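PDB 2D4E: 5-carboxymethyl-2-hydroxymuconate semialdehyde dehydrogenase, which probably oxidises 5-carboxymethyl-2-hydroxymuconate semialdehyde to the corresponding carboxylic acid, using NAD as the hydride acceptor. Local coordinates for residues 167-172 / 234-239; 180-185 / 267-272; 244-249 / 493-498. One frame throughout, in Å; residues are numbered along the deposited sequence.

Contact 1. Residues 167-172 / 234-239; sequences GIITPW and AALVAH. With NAD (nicotinamide-adenine-dinucleotide), chain K.
I169 and G167 form the strand side of this contact and L236 and V237 the helix side, with no hydrogen bond between them. I169 CD1 lies 3.6 Å from V237 CG2, the two side chains crossing at roughly a right angle. L236 instead slides past I169 in the opposite direction and sets its CD2 3.8 Å from G167 CA. A beta carbon on G167 would sit tightly against L236 CG, consistent with the close approach of the helix. The branches of I169 divide the work: with chi1 at -53°, CG1 extends toward the helix while CG2, anti to the backbone N, lies 3.5 Å from C1B of the adenine ribose of NAD. A234 N comes 3.4 Å from the adenine C2A, so strand and helix meet the same nucleoside. Farther along the chain, T170 O accepts a 2.6 Å hydrogen bond from the ribose hydroxyl O3B, and W172 N makes a weak one of 3.4 Å to phosphate oxygen O2N. W172 has chi1 at 54°, which folds its indole back beside the pyrophosphate; NE1 comes very near O1N, but the modelled separation is too short to be trusted. Replacing the indole with an alanine is likely to open a gap beside the phosphate and leave W200, H352 and F411 without the ring they meet. In the second shell, backbone bonds tie G167 to L244 and T246, and I168 to V194 and K196, while L236 also rests on V194. The axes of strand 167-169 and helix 234-238 approach to 9.1 Å and run roughly antiparallel (149°). With parallel neighbours 193-196 and 244-248 and NAD bound here, this is the Rossmann-like coenzyme-binding domain of aldehyde dehydrogenases.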
# COMPACT_ATOMS: atom_id res chain seq x y z
N GLY C 167 3.15 -10.83 -26.09
CA GLY C 167 2.49 -10.89 -27.38
C GLY C 167 1.23 -10.08 -27.20
O GLY C 167 0.36 -10.44 -26.39
N ILE C 168 1.12 -8.98 -27.94
CA ILE C 168 -0.02 -8.08 -27.85
C ILE C 168 -0.92 -8.20 -29.08
O ILE C 168 -0.53 -7.84 -30.19
CB ILE C 168 0.50 -6.61 -27.67
CG1 ILE C 168 1.37 -6.55 -26.41
CG2 ILE C 168 -0.66 -5.62 -27.57
CD1 ILE C 168 2.04 -5.20 -26.16
N ILE C 169 -2.12 -8.73 -28.86
CA ILE C 169 -3.09 -8.95 -29.94
C ILE C 169 -4.28 -7.99 -29.74
O ILE C 169 -5.03 -8.10 -28.76
CB ILE C 169 -3.54 -10.42 -29.95
CG1 ILE C 169 -2.31 -11.33 -30.01
CG2 ILE C 169 -4.42 -10.70 -31.13
CD1 ILE C 169 -2.61 -12.81 -29.92
N THR C 170 -4.46 -7.07 -30.69
CA THR C 170 -5.49 -6.04 -30.59
C THR C 170 -6.63 -6.05 -31.61
O THR C 170 -6.52 -6.66 -32.67
CB THR C 170 -4.81 -4.67 -30.62
OG1 THR C 170 -3.91 -4.63 -31.74
CG2 THR C 170 -4.02 -4.45 -29.34
N PRO C 171 -7.74 -5.35 -31.30
CA PRO C 171 -8.94 -5.25 -32.15
C PRO C 171 -8.88 -4.15 -33.21
O PRO C 171 -8.02 -3.27 -33.16
CB PRO C 171 -10.04 -5.02 -31.13
CG PRO C 171 -9.37 -4.12 -30.14
CD PRO C 171 -7.99 -4.75 -29.98
N TRP C 172 -9.82 -4.19 -34.14
CA TRP C 172 -9.86 -3.23 -35.25
C TRP C 172 -10.49 -1.86 -35.02
O TRP C 172 -10.28 -0.97 -35.84
CB TRP C 172 -10.55 -3.87 -36.46
CG TRP C 172 -11.92 -4.44 -36.18
CD1 TRP C 172 -12.25 -5.76 -36.08
CD2 TRP C 172 -13.13 -3.71 -35.94
NE1 TRP C 172 -13.59 -5.90 -35.79
CE2 TRP C 172 -14.15 -4.66 -35.70
CE3 TRP C 172 -13.46 -2.34 -35.89
CZ2 TRP C 172 -15.48 -4.29 -35.42
CZ3 TRP C 172 -14.77 -1.97 -35.62
CH2 TRP C 172 -15.77 -2.95 -35.38
N ALA C 234 -2.70 -16.81 -34.10
CA ALA C 234 -2.56 -18.11 -33.46
C ALA C 234 -1.11 -18.54 -33.36
O ALA C 234 -0.74 -19.24 -32.42
CB ALA C 234 -3.36 -19.16 -34.23
N ALA C 235 -0.27 -18.13 -34.31
CA ALA C 235 1.14 -18.50 -34.26
C ALA C 235 1.83 -17.80 -33.08
O ALA C 235 2.69 -18.37 -32.42
CB ALA C 235 1.84 -18.14 -35.57
N LEU C 236 1.43 -16.56 -32.82
CA LEU C 236 2.01 -15.80 -31.71
C LEU C 236 1.58 -16.43 -30.38
O LEU C 236 2.39 -16.58 -29.46
CB LEU C 236 1.57 -14.33 -31.77
CG LEU C 236 2.04 -13.39 -30.65
CD1 LEU C 236 3.54 -13.48 -30.47
CD2 LEU C 236 1.61 -11.96 -30.96
N VAL C 237 0.31 -16.80 -30.27
CA VAL C 237 -0.19 -17.41 -29.05
C VAL C 237 0.51 -18.74 -28.77
O VAL C 237 0.77 -19.08 -27.62
CB VAL C 237 -1.71 -17.66 -29.14
CG1 VAL C 237 -2.20 -18.40 -27.90
CG2 VAL C 237 -2.44 -16.32 -29.27
N ALA C 238 0.83 -19.47 -29.83
CA ALA C 238 1.48 -20.76 -29.69
C ALA C 238 2.99 -20.73 -29.49
O ALA C 238 3.56 -21.72 -29.04
CB ALA C 238 1.16 -21.64 -30.90
N HIS C 239 3.63 -19.60 -29.80
CA HIS C 239 5.09 -19.55 -29.68
C HIS C 239 5.64 -19.64 -28.27
O HIS C 239 5.28 -18.85 -27.39
CB HIS C 239 5.64 -18.29 -30.36
CG HIS C 239 7.06 -18.44 -30.80
ND1 HIS C 239 8.10 -18.60 -29.90
CD2 HIS C 239 7.61 -18.51 -32.03
CE1 HIS C 239 9.23 -18.77 -30.57
NE2 HIS C 239 8.96 -18.72 -31.86
PA NAD K . -11.39 -10.33 -32.59
O1A NAD K . -11.70 -11.28 -33.65
O2A NAD K . -11.30 -10.98 -31.27
O5B NAD K . -9.99 -9.54 -32.81
C5B NAD K . -9.00 -9.26 -31.76
C4B NAD K . -7.67 -9.80 -32.23
O4B NAD K . -7.82 -11.23 -32.16
C3B NAD K . -7.33 -9.51 -33.72
O3B NAD K . -6.03 -8.88 -33.83
C2B NAD K . -7.41 -10.90 -34.36
O2B NAD K . -6.51 -11.07 -35.48
C1B NAD K . -7.08 -11.80 -33.18
N9A NAD K . -7.55 -13.16 -33.37
C8A NAD K . -8.74 -13.61 -33.92
N7A NAD K . -8.85 -14.96 -33.94
C5A NAD K . -7.65 -15.37 -33.37
C6A NAD K . -7.12 -16.69 -33.09
N6A NAD K . -7.78 -17.82 -33.38
N1A NAD K . -5.87 -16.74 -32.50
C2A NAD K . -5.19 -15.56 -32.20
N3A NAD K . -5.59 -14.32 -32.42
C4A NAD K . -6.83 -14.28 -33.00
O3 NAD K . -12.46 -9.25 -32.63
PN NAD K . -12.59 -7.69 -32.88
O1N NAD K . -13.61 -7.54 -33.94
O2N NAD K . -11.25 -7.14 -33.19
O5D NAD K . -13.19 -7.42 -31.48
C5D NAD K . -14.00 -6.34 -31.08
C4D NAD K . -14.22 -6.84 -29.69
O4D NAD K . -13.18 -6.40 -28.78
C3D NAD K . -15.58 -6.54 -29.06
O3D NAD K . -16.20 -7.72 -28.50
C2D NAD K . -15.20 -5.48 -28.03
O2D NAD K . -16.16 -5.45 -26.96
C1D NAD K . -13.81 -5.92 -27.63
N1N NAD K . -13.01 -4.84 -27.02
C2N NAD K . -12.87 -5.00 -25.65
C3N NAD K . -12.14 -4.02 -25.00
C7N NAD K . -11.92 -4.05 -23.49
O7N NAD K . -11.27 -3.16 -22.98
N7N NAD K . -12.45 -5.05 -22.76
C4N NAD K . -11.56 -2.88 -25.72
C5N NAD K . -11.79 -2.85 -27.13
C6N NAD K . -12.50 -3.78 -27.84

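Contact 2. Residues 180-185 / 267-272; sequences TWRIAP and RLSPEL. With NAD (nicotinamide-adenine-dinucleotide), chain K.
R182 and S269 mark the nearest backbone approach, 9.8 Å between CA atoms, where helix 180-185 runs at 148° to strand 267-271. The strand is, within this chain, an edge strand of the parallel sheet in the Rossmann-like domain, and E271 and L272 open the glutamate signature (Glu-Leu-Gly-Gly-Lys) of aldehyde dehydrogenases. Long side chains bridge the gap. R182 bends at chi2 (-70°), which brings its guanidinium to the strand: NH1 donates to S269 OG at 3.0 Å, with the hydroxyl in the guanidinium plane, and also forms a salt bridge with E486. NH2 is modelled 2.9 Å from E271 OE1 as a salt bridge, although crowding makes its place less sure, and the same doubt extends to the carboxylate's position over the guanidinium face. E271 OE2 accepts a hydrogen bond from W181 NE1 through its syn lone pair at 3.3 Å, the indole and carboxylate being nearly coplanar. T248 OG1 is hydrogen-bonded to E271 OE1 as well, so both carboxylate oxygens are held at the nicotinamide end of NAD. There E271 CB lies 3.2 Å from NAD N7N, and the same amide nitrogen donates to L272 O at 3.1 Å with an N-H...O angle of 166°.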
# COMPACT_ATOMS: atom_id res chain seq x y z
N THR C 180 -1.28 0.80 -27.83
CA THR C 180 -0.36 1.54 -26.96
C THR C 180 -0.74 1.35 -25.49
O THR C 180 0.11 1.49 -24.61
CB THR C 180 -0.34 3.05 -27.28
OG1 THR C 180 -1.65 3.61 -27.10
CG2 THR C 180 0.13 3.28 -28.71
N TRP C 181 -2.01 1.02 -25.25
CA TRP C 181 -2.50 0.77 -23.89
C TRP C 181 -1.74 -0.41 -23.26
O TRP C 181 -1.56 -0.46 -22.05
CB TRP C 181 -4.00 0.43 -23.95
CG TRP C 181 -4.65 0.13 -22.61
CD1 TRP C 181 -5.38 -0.99 -22.29
CD2 TRP C 181 -4.66 0.96 -21.45
NE1 TRP C 181 -5.84 -0.89 -21.00
CE2 TRP C 181 -5.42 0.29 -20.46
CE3 TRP C 181 -4.11 2.22 -21.14
CZ2 TRP C 181 -5.63 0.83 -19.18
CZ3 TRP C 181 -4.32 2.75 -19.87
CH2 TRP C 181 -5.07 2.06 -18.91
N ARG C 182 -1.28 -1.34 -24.10
CA ARG C 182 -0.55 -2.51 -23.62
C ARG C 182 0.96 -2.39 -23.83
O ARG C 182 1.76 -2.84 -23.00
CB ARG C 182 -1.05 -3.76 -24.35
CG ARG C 182 -2.57 -3.90 -24.37
CD ARG C 182 -3.15 -4.22 -23.00
NE ARG C 182 -4.42 -4.93 -23.16
CZ ARG C 182 -4.86 -5.88 -22.34
NH1 ARG C 182 -4.14 -6.22 -21.27
NH2 ARG C 182 -6.02 -6.48 -22.58
N ILE C 183 1.34 -1.79 -24.95
CA ILE C 183 2.74 -1.60 -25.29
C ILE C 183 3.47 -0.73 -24.27
O ILE C 183 4.57 -1.06 -23.84
CB ILE C 183 2.89 -0.95 -26.68
CG1 ILE C 183 2.27 -1.87 -27.75
CG2 ILE C 183 4.36 -0.67 -26.97
CD1 ILE C 183 2.09 -1.20 -29.10
N ALA C 184 2.86 0.38 -23.90
CA ALA C 184 3.46 1.31 -22.95
C ALA C 184 3.82 0.63 -21.62
O ALA C 184 4.96 0.72 -21.17
CB ALA C 184 2.53 2.50 -22.72
N PRO C 185 2.86 -0.04 -20.97
CA PRO C 185 3.25 -0.68 -19.71
C PRO C 185 4.27 -1.80 -19.91
O PRO C 185 5.20 -1.94 -19.13
CB PRO C 185 1.91 -1.16 -19.13
CG PRO C 185 1.03 -1.34 -20.34
CD PRO C 185 1.40 -0.15 -21.19
N ARG C 267 0.71 -16.68 -19.53
CA ARG C 267 -0.05 -15.77 -18.69
C ARG C 267 -0.86 -14.89 -19.63
O ARG C 267 -0.31 -14.29 -20.56
CB ARG C 267 0.90 -14.92 -17.85
CG ARG C 267 0.23 -14.04 -16.81
CD ARG C 267 1.28 -13.26 -16.01
NE ARG C 267 2.38 -14.13 -15.61
CZ ARG C 267 3.48 -13.72 -14.99
NH1 ARG C 267 3.64 -12.43 -14.67
NH2 ARG C 267 4.43 -14.59 -14.67
N LEU C 268 -2.17 -14.80 -19.40
CA LEU C 268 -3.05 -14.01 -20.25
C LEU C 268 -3.76 -12.86 -19.52
O LEU C 268 -4.17 -13.00 -18.37
CB LEU C 268 -4.09 -14.95 -20.89
CG LEU C 268 -5.21 -14.41 -21.80
CD1 LEU C 268 -4.62 -13.63 -22.98
CD2 LEU C 268 -6.04 -15.57 -22.31
N SER C 269 -3.89 -11.73 -20.21
CA SER C 269 -4.55 -10.54 -19.68
C SER C 269 -5.62 -10.14 -20.69
O SER C 269 -5.43 -9.20 -21.47
CB SER C 269 -3.55 -9.41 -19.50
OG SER C 269 -4.19 -8.23 -19.06
N PRO C 270 -6.77 -10.83 -20.68
CA PRO C 270 -7.85 -10.54 -21.62
C PRO C 270 -8.87 -9.47 -21.25
O PRO C 270 -9.41 -9.45 -20.15
CB PRO C 270 -8.51 -11.90 -21.80
CG PRO C 270 -8.46 -12.45 -20.41
CD PRO C 270 -7.06 -12.06 -19.92
N GLU C 271 -9.13 -8.59 -22.21
CA GLU C 271 -10.13 -7.53 -22.10
C GLU C 271 -11.05 -7.94 -23.24
O GLU C 271 -10.76 -7.72 -24.41
CB GLU C 271 -9.49 -6.16 -22.35
CG GLU C 271 -8.49 -5.76 -21.27
CD GLU C 271 -7.78 -4.45 -21.58
OE1 GLU C 271 -7.65 -4.14 -22.78
OE2 GLU C 271 -7.34 -3.76 -20.64
N LEU C 272 -12.16 -8.58 -22.87
CA LEU C 272 -13.08 -9.12 -23.86
C LEU C 272 -14.39 -8.34 -24.07
O LEU C 272 -14.45 -7.14 -23.80
CB LEU C 272 -13.35 -10.59 -23.51
CG LEU C 272 -12.06 -11.35 -23.15
CD1 LEU C 272 -12.39 -12.74 -22.64
CD2 LEU C 272 -11.12 -11.44 -24.37
PA NAD K . -11.39 -10.33 -32.59
O1A NAD K . -11.70 -11.28 -33.65
O2A NAD K . -11.30 -10.98 -31.27
O5B NAD K . -9.99 -9.54 -32.81
C5B NAD K . -9.00 -9.26 -31.76
C4B NAD K . -7.67 -9.80 -32.23
O4B NAD K . -7.82 -11.23 -32.16
C3B NAD K . -7.33 -9.51 -33.72
O3B NAD K . -6.03 -8.88 -33.83
C2B NAD K . -7.41 -10.90 -34.36
O2B NAD K . -6.51 -11.07 -35.48
C1B NAD K . -7.08 -11.80 -33.18
N9A NAD K . -7.55 -13.16 -33.37
C8A NAD K . -8.74 -13.61 -33.92
N7A NAD K . -8.85 -14.96 -33.94
C5A NAD K . -7.65 -15.37 -33.37
C6A NAD K . -7.12 -16.69 -33.09
N6A NAD K . -7.78 -17.82 -33.38
N1A NAD K . -5.87 -16.74 -32.50
C2A NAD K . -5.19 -15.56 -32.20
N3A NAD K . -5.59 -14.32 -32.42
C4A NAD K . -6.83 -14.28 -33.00
O3 NAD K . -12.46 -9.25 -32.63
PN NAD K . -12.59 -7.69 -32.88
O1N NAD K . -13.61 -7.54 -33.94
O2N NAD K . -11.25 -7.14 -33.19
O5D NAD K . -13.19 -7.42 -31.48
C5D NAD K . -14.00 -6.34 -31.08
C4D NAD K . -14.22 -6.84 -29.69
O4D NAD K . -13.18 -6.40 -28.78
C3D NAD K . -15.58 -6.54 -29.06
O3D NAD K . -16.20 -7.72 -28.50
C2D NAD K . -15.20 -5.48 -28.03
O2D NAD K . -16.16 -5.45 -26.96
C1D NAD K . -13.81 -5.92 -27.63
N1N NAD K . -13.01 -4.84 -27.02
C2N NAD K . -12.87 -5.00 -25.65
C3N NAD K . -12.14 -4.02 -25.00
C7N NAD K . -11.92 -4.05 -23.49
O7N NAD K . -11.27 -3.16 -22.98
N7N NAD K . -12.45 -5.05 -22.76
C4N NAD K . -11.56 -2.88 -25.72
C5N NAD K . -11.79 -2.85 -27.13
C6N NAD K . -12.50 -3.78 -27.84

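Contact 3. Residues 244-249 / 493-498; sequences LLTLTG and DFYTDL. With NAD (nicotinamide-adenine-dinucleotide), chain K.
L244 and F494 reach toward each other from opposite directions, and the leucine lies over one face of the phenyl ring. Its CD2 is 4.3 Å from the ring centroid and 25° off the normal, a CH-pi contact displaced toward the rim. L244 CG adds an apolar contact of 3.9 Å to F494 CZ. The phenylalanine has CG anti to its own backbone N (chi1 171°), which carries the ring from the end of the helix up to the strand. There the ring also meets backbone: F494 CZ stands 3.5 Å from L245 O, and L245 N lies at the ring edge, in its plane. T246 crosses both aromatic side chains at about a right angle. Its methyl CG2 does the touching, 3.7 Å from F494 CE1 and 3.6 Å from Y495 OH. The two rings are themselves packed, F494 CD1 sitting over the centre of the Y495 ring. No hydrogen bond joins the segments; the tyrosine hydroxyl finds its polar partner in E486. At the far end of the same strand T248 CG2 lies 3.3 Å from nicotinamide C4N, and a beta carbon on G249 would collide with phosphate oxygen O2A. Strand 244-248 runs between strands 166-169 and 267-271 in the Rossmann-like NAD-binding sheet, with Y495 also packed on R182 and P185 of helix 175-188. Segment 493-498 leaves helix 488-495 for strand 496-504, which pairs antiparallel with 154-162, probably the oligomerisation arm of aldehyde dehydrogenases: L498 O bonds R485 of a second subunit.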
# COMPACT_ATOMS: atom_id res chain seq x y z
N LEU C 244 4.01 -14.16 -22.12
CA LEU C 244 2.87 -13.30 -21.79
C LEU C 244 2.05 -12.90 -23.02
O LEU C 244 2.60 -12.62 -24.09
CB LEU C 244 3.34 -12.05 -21.05
CG LEU C 244 3.51 -12.13 -19.53
CD1 LEU C 244 4.51 -13.23 -19.15
CD2 LEU C 244 3.97 -10.77 -19.02
N LEU C 245 0.73 -12.87 -22.85
CA LEU C 245 -0.17 -12.51 -23.94
C LEU C 245 -1.27 -11.57 -23.49
O LEU C 245 -1.95 -11.85 -22.50
CB LEU C 245 -0.84 -13.76 -24.50
CG LEU C 245 -0.03 -14.88 -25.17
CD1 LEU C 245 -0.96 -16.05 -25.43
CD2 LEU C 245 0.59 -14.38 -26.47
N THR C 246 -1.45 -10.46 -24.18
CA THR C 246 -2.56 -9.57 -23.85
C THR C 246 -3.53 -9.73 -25.01
O THR C 246 -3.12 -9.86 -26.16
CB THR C 246 -2.14 -8.08 -23.76
OG1 THR C 246 -1.76 -7.61 -25.06
CG2 THR C 246 -0.99 -7.89 -22.78
N LEU C 247 -4.81 -9.76 -24.71
CA LEU C 247 -5.80 -9.89 -25.76
C LEU C 247 -6.94 -8.93 -25.52
O LEU C 247 -7.51 -8.86 -24.43
CB LEU C 247 -6.35 -11.32 -25.82
CG LEU C 247 -7.57 -11.49 -26.75
CD1 LEU C 247 -7.18 -11.16 -28.19
CD2 LEU C 247 -8.09 -12.91 -26.65
N THR C 248 -7.27 -8.19 -26.56
CA THR C 248 -8.37 -7.25 -26.52
C THR C 248 -9.22 -7.64 -27.72
O THR C 248 -8.83 -7.40 -28.87
CB THR C 248 -7.87 -5.81 -26.63
OG1 THR C 248 -6.96 -5.53 -25.55
CG2 THR C 248 -9.02 -4.83 -26.54
N GLY C 249 -10.35 -8.27 -27.46
CA GLY C 249 -11.22 -8.72 -28.53
C GLY C 249 -12.46 -9.42 -28.01
O GLY C 249 -12.87 -9.20 -26.87
N ASP C 493 0.93 -6.38 -11.79
CA ASP C 493 0.64 -7.76 -11.43
C ASP C 493 0.68 -8.72 -12.60
O ASP C 493 0.86 -9.92 -12.41
CB ASP C 493 -0.72 -7.84 -10.73
CG ASP C 493 -0.61 -7.56 -9.25
OD1 ASP C 493 -0.05 -8.43 -8.53
OD2 ASP C 493 -1.06 -6.48 -8.80
N PHE C 494 0.53 -8.19 -13.81
CA PHE C 494 0.59 -9.03 -14.98
C PHE C 494 1.95 -9.00 -15.67
O PHE C 494 2.49 -10.04 -16.01
CB PHE C 494 -0.50 -8.64 -15.99
CG PHE C 494 -0.37 -9.33 -17.33
CD1 PHE C 494 0.22 -8.68 -18.41
CD2 PHE C 494 -0.80 -10.64 -17.49
CE1 PHE C 494 0.36 -9.32 -19.65
CE2 PHE C 494 -0.66 -11.30 -18.72
CZ PHE C 494 -0.08 -10.64 -19.80
N TYR C 495 2.50 -7.80 -15.84
CA TYR C 495 3.77 -7.63 -16.53
C TYR C 495 5.04 -7.96 -15.75
O TYR C 495 6.11 -8.03 -16.33
CB TYR C 495 3.89 -6.21 -17.09
CG TYR C 495 2.80 -5.85 -18.09
CD1 TYR C 495 1.72 -5.05 -17.72
CD2 TYR C 495 2.85 -6.34 -19.40
CE1 TYR C 495 0.71 -4.73 -18.64
CE2 TYR C 495 1.84 -6.03 -20.32
CZ TYR C 495 0.78 -5.23 -19.93
OH TYR C 495 -0.21 -4.94 -20.84
N THR C 496 4.91 -8.16 -14.44
CA THR C 496 6.08 -8.48 -13.62
C THR C 496 5.83 -9.70 -12.74
O THR C 496 4.69 -10.13 -12.58
CB THR C 496 6.49 -7.29 -12.71
OG1 THR C 496 5.50 -7.09 -11.69
CG2 THR C 496 6.64 -6.01 -13.52
N ASP C 497 6.90 -10.24 -12.17
CA ASP C 497 6.81 -11.40 -11.28
C ASP C 497 7.24 -10.99 -9.87
O ASP C 497 8.24 -10.29 -9.70
CB ASP C 497 7.75 -12.53 -11.72
CG ASP C 497 7.33 -13.17 -13.03
OD1 ASP C 497 6.12 -13.35 -13.25
OD2 ASP C 497 8.24 -13.51 -13.82
N LEU C 498 6.48 -11.44 -8.87
CA LEU C 498 6.81 -11.15 -7.48
C LEU C 498 7.86 -12.16 -7.03
O LEU C 498 7.90 -13.29 -7.51
CB LEU C 498 5.57 -11.28 -6.59
CG LEU C 498 4.62 -10.07 -6.52
CD1 LEU C 498 3.27 -10.50 -5.94
CD2 LEU C 498 5.26 -8.97 -5.68
PA NAD K . -11.39 -10.33 -32.59
O1A NAD K . -11.70 -11.28 -33.65
O2A NAD K . -11.30 -10.98 -31.27
O5B NAD K . -9.99 -9.54 -32.81
C5B NAD K . -9.00 -9.26 -31.76
C4B NAD K . -7.67 -9.80 -32.23
O4B NAD K . -7.82 -11.23 -32.16
C3B NAD K . -7.33 -9.51 -33.72
O3B NAD K . -6.03 -8.88 -33.83
C2B NAD K . -7.41 -10.90 -34.36
O2B NAD K . -6.51 -11.07 -35.48
C1B NAD K . -7.08 -11.80 -33.18
N9A NAD K . -7.55 -13.16 -33.37
C8A NAD K . -8.74 -13.61 -33.92
N7A NAD K . -8.85 -14.96 -33.94
C5A NAD K . -7.65 -15.37 -33.37
C6A NAD K . -7.12 -16.69 -33.09
N6A NAD K . -7.78 -17.82 -33.38
N1A NAD K . -5.87 -16.74 -32.50
C2A NAD K . -5.19 -15.56 -32.20
N3A NAD K . -5.59 -14.32 -32.42
C4A NAD K . -6.83 -14.28 -33.00
O3 NAD K . -12.46 -9.25 -32.63
PN NAD K . -12.59 -7.69 -32.88
O1N NAD K . -13.61 -7.54 -33.94
O2N NAD K . -11.25 -7.14 -33.19
O5D NAD K . -13.19 -7.42 -31.48
C5D NAD K . -14.00 -6.34 -31.08
C4D NAD K . -14.22 -6.84 -29.69
O4D NAD K . -13.18 -6.40 -28.78
C3D NAD K . -15.58 -6.54 -29.06
O3D NAD K . -16.20 -7.72 -28.50
C2D NAD K . -15.20 -5.48 -28.03
O2D NAD K . -16.16 -5.45 -26.96
C1D NAD K . -13.81 -5.92 -27.63
N1N NAD K . -13.01 -4.84 -27.02
C2N NAD K . -12.87 -5.00 -25.65
C3N NAD K . -12.14 -4.02 -25.00
C7N NAD K . -11.92 -4.05 -23.49
O7N NAD K . -11.27 -3.16 -22.98
N7N NAD K . -12.45 -5.05 -22.76
C4N NAD K . -11.56 -2.88 -25.72
C5N NAD K . -11.79 -2.85 -27.13
C6N NAD K . -12.50 -3.78 -27.84

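Overall arrangement
All three contacts are buried and share one parallel sheet, in which strand 244-248 of contact 3 lies between 166-169 of contact 1 and 267-271 of contact 2. Contact 1 joins the sheet to helix 229-238 and contact 2 joins it to helix 175-188; contact 3 joins it to the C-terminal helix and strand. All three reach NAD, but their chemistry differs: contact 1 is aliphatic, contact 3 aliphatic on aromatic, and contact 2 polar and charged, with E271 and L272 at the carboxamide. A backbone bond from E271 N to L247 O and a salt bridge from R267 to D497 link contacts 2 and 3, which also reach the second subunit.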